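Long-range contact in thiol-activated cytolysin (Desulfobulbus propionicus, PDB 6NAL), which probably forms pores in target membranes, as a cholesterol-dependent cytolysin-family toxin from a Gram-negative bacterium: residues A[53-58]-A[159-164]. Residues are numbered along the deposited sequence; the frame is centred on the assembly and turned at random.
Sequences CSYEAD and LMLKFG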
loop_
_atom_site.group_PDB
_atom_site.type_symbol
_atom_site.label_atom_id
_atom_site.label_comp_id
_atom_site.label_asym_id
_atom_site.label_seq_id
_atom_site.Cartn_x
_atom_site.Cartn_y
_atom_site.Cartn_z
ATOM N N CYS A 53 10.476 5.547 -9.133
ATOM C CA CYS A 53 11.079 6.348 -8.081
ATOM C C CYS A 53 12.380 6.943 -8.571
ATOM O O CYS A 53 12.987 6.453 -9.521
ATOM C CB CYS A 53 11.446 5.554 -6.813
ATOM S SG CYS A 53 10.182 4.527 -6.200
ATOM N N SER A 54 12.832 7.975 -7.866
ATOM C CA SER A 54 14.161 8.521 -8.024
ATOM C C SER A 54 14.808 8.675 -6.648
ATOM O O SER A 54 14.146 8.816 -5.622
ATOM C CB SER A 54 14.119 9.823 -8.796
ATOM O OG SER A 54 13.846 10.925 -7.986
ATOM N N TYR A 55 16.108 8.520 -6.622
ATOM C CA TYR A 55 16.872 8.604 -5.400
ATOM C C TYR A 55 17.834 9.757 -5.603
ATOM O O TYR A 55 18.464 9.846 -6.654
ATOM C CB TYR A 55 17.618 7.313 -5.109
ATOM C CG TYR A 55 18.406 7.401 -3.821
ATOM C CD1 TYR A 55 17.776 7.319 -2.585
ATOM C CD2 TYR A 55 19.770 7.581 -3.846
ATOM C CE1 TYR A 55 18.479 7.420 -1.401
ATOM C CE2 TYR A 55 20.529 7.692 -2.633
ATOM C CZ TYR A 55 19.869 7.612 -1.435
ATOM O OH TYR A 55 20.531 7.698 -0.254
ATOM N N GLU A 56 17.955 10.604 -4.595
ATOM C CA GLU A 56 18.740 11.820 -4.619
ATOM C C GLU A 56 19.687 11.740 -3.443
ATOM O O GLU A 56 19.217 11.519 -2.316
ATOM C CB GLU A 56 17.828 13.002 -4.432
ATOM C CG GLU A 56 18.264 14.312 -4.930
ATOM C CD GLU A 56 17.110 15.069 -5.608
ATOM O OE1 GLU A 56 17.236 16.312 -5.701
ATOM O OE2 GLU A 56 16.110 14.443 -6.086
ATOM N N ALA A 57 20.979 11.999 -3.688
ATOM C CA ALA A 57 21.976 12.026 -2.622
ATOM C C ALA A 57 23.285 12.663 -3.082
ATOM O O ALA A 57 23.590 12.718 -4.274
ATOM C CB ALA A 57 22.260 10.615 -2.102
ATOM N N ASP A 58 24.058 13.140 -2.118
ATOM C CA ASP A 58 25.422 13.590 -2.412
ATOM C C ASP A 58 26.260 12.445 -2.965
ATOM O O ASP A 58 26.312 11.368 -2.378
ATOM C CB ASP A 58 26.053 14.141 -1.146
ATOM C CG ASP A 58 25.414 15.431 -0.700
ATOM O OD1 ASP A 58 24.760 16.137 -1.540
ATOM O OD2 ASP A 58 25.562 15.726 0.509
ATOM N N LEU A 159 23.599 1.918 -7.673
ATOM C CA LEU A 159 24.739 1.423 -6.919
ATOM C C LEU A 159 25.727 2.536 -6.664
ATOM O O LEU A 159 26.084 2.806 -5.516
ATOM C CB LEU A 159 25.430 0.282 -7.673
ATOM C CG LEU A 159 26.189 -0.716 -6.797
ATOM C CD1 LEU A 159 26.310 -2.113 -7.334
ATOM C CD2 LEU A 159 27.612 -0.188 -6.583
HETATM N N MSE A 160 26.163 3.211 -7.709
HETATM C CA MSE A 160 27.201 4.217 -7.542
HETATM C C MSE A 160 26.713 5.285 -6.612
HETATM O O MSE A 160 27.421 5.732 -5.755
HETATM C CB MSE A 160 27.610 4.828 -8.860
HETATM C CG MSE A 160 28.652 3.998 -9.618
HETATM SE SE MSE A 160 28.583 4.470 -11.534
HETATM C CE MSE A 160 28.842 6.373 -11.391
ATOM N N LEU A 161 25.453 5.672 -6.745
ATOM C CA LEU A 161 24.974 6.811 -5.968
ATOM C C LEU A 161 24.744 6.492 -4.488
ATOM O O LEU A 161 24.839 7.376 -3.640
ATOM C CB LEU A 161 23.680 7.318 -6.584
ATOM C CG LEU A 161 23.232 8.658 -6.062
ATOM C CD1 LEU A 161 24.316 9.719 -6.256
ATOM C CD2 LEU A 161 21.925 9.076 -6.784
ATOM N N LYS A 162 24.350 5.276 -4.162
ATOM C CA LYS A 162 24.044 4.949 -2.788
ATOM C C LYS A 162 25.295 4.553 -2.026
ATOM O O LYS A 162 25.429 4.895 -0.858
ATOM C CB LYS A 162 23.018 3.829 -2.763
ATOM C CG LYS A 162 21.617 4.325 -3.069
ATOM C CD LYS A 162 20.569 3.267 -2.699
ATOM C CE LYS A 162 19.160 3.845 -2.606
ATOM N NZ LYS A 162 18.206 2.744 -2.351
ATOM N N PHE A 163 26.250 3.934 -2.706
ATOM C CA PHE A 163 27.445 3.372 -2.110
ATOM C C PHE A 163 28.741 4.111 -2.421
ATOM O O PHE A 163 29.781 3.725 -1.891
ATOM C CB PHE A 163 27.576 1.925 -2.589
ATOM C CG PHE A 163 26.442 1.067 -2.145
ATOM C CD1 PHE A 163 25.315 0.916 -2.935
ATOM C CD2 PHE A 163 26.485 0.434 -0.908
ATOM C CE1 PHE A 163 24.253 0.138 -2.515
ATOM C CE2 PHE A 163 25.423 -0.361 -0.474
ATOM C CZ PHE A 163 24.297 -0.499 -1.273
ATOM N N GLY A 164 28.733 5.121 -3.280
ATOM C CA GLY A 164 29.949 5.891 -3.535
ATOM C C GLY A 164 31.169 5.069 -3.896
ATOM O O GLY A 164 32.292 5.417 -3.504
#
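One face of the Tyr55 ring carries the aliphatic arm of Lys162, while the edge of the same ring, near its plane, meets CD2 of Leu161. CE of Lys162 sits almost over the middle of the ring as a CH-pi contact, 3.7 Å from the centroid and 7° off the normal. Further back, Lys162 CG rests 3.6 Å from Tyr55 CE2. An extended run beyond CG draws the lysine across the face and leaves NZ above it, 4.9 Å from the Tyr55 centroid, in a cation-pi interaction. The ammonium has stronger partners, a salt bridge to Glu158 and a hydrogen bond to Ser151, which probably fix the arm over the ring. The contact lays helix 156-163, in the helical cluster between strands 147-152 and 187-202, against the long strand 44-59; the axes of the two short segments approach to 8.3 Å at 49°. This is consistent with a transmembrane-hairpin bundle that, as in related cytolysins, probably refolds into a β-hairpin of the pore. Strand 44-59 also pairs in parallel with a strand of the second subunit. With CG opposite its backbone N (chi1 -168°), Leu161 spreads its two methyls along the strand backbone. CD2 packs 3.5 Å from Tyr55 O and 3.9 Å from Tyr55 CD2, whereas CD1 lies 3.7 Å from Ala57 O; Ala57 CB, pointing toward the helix, is 4.4 Å from Leu161 O.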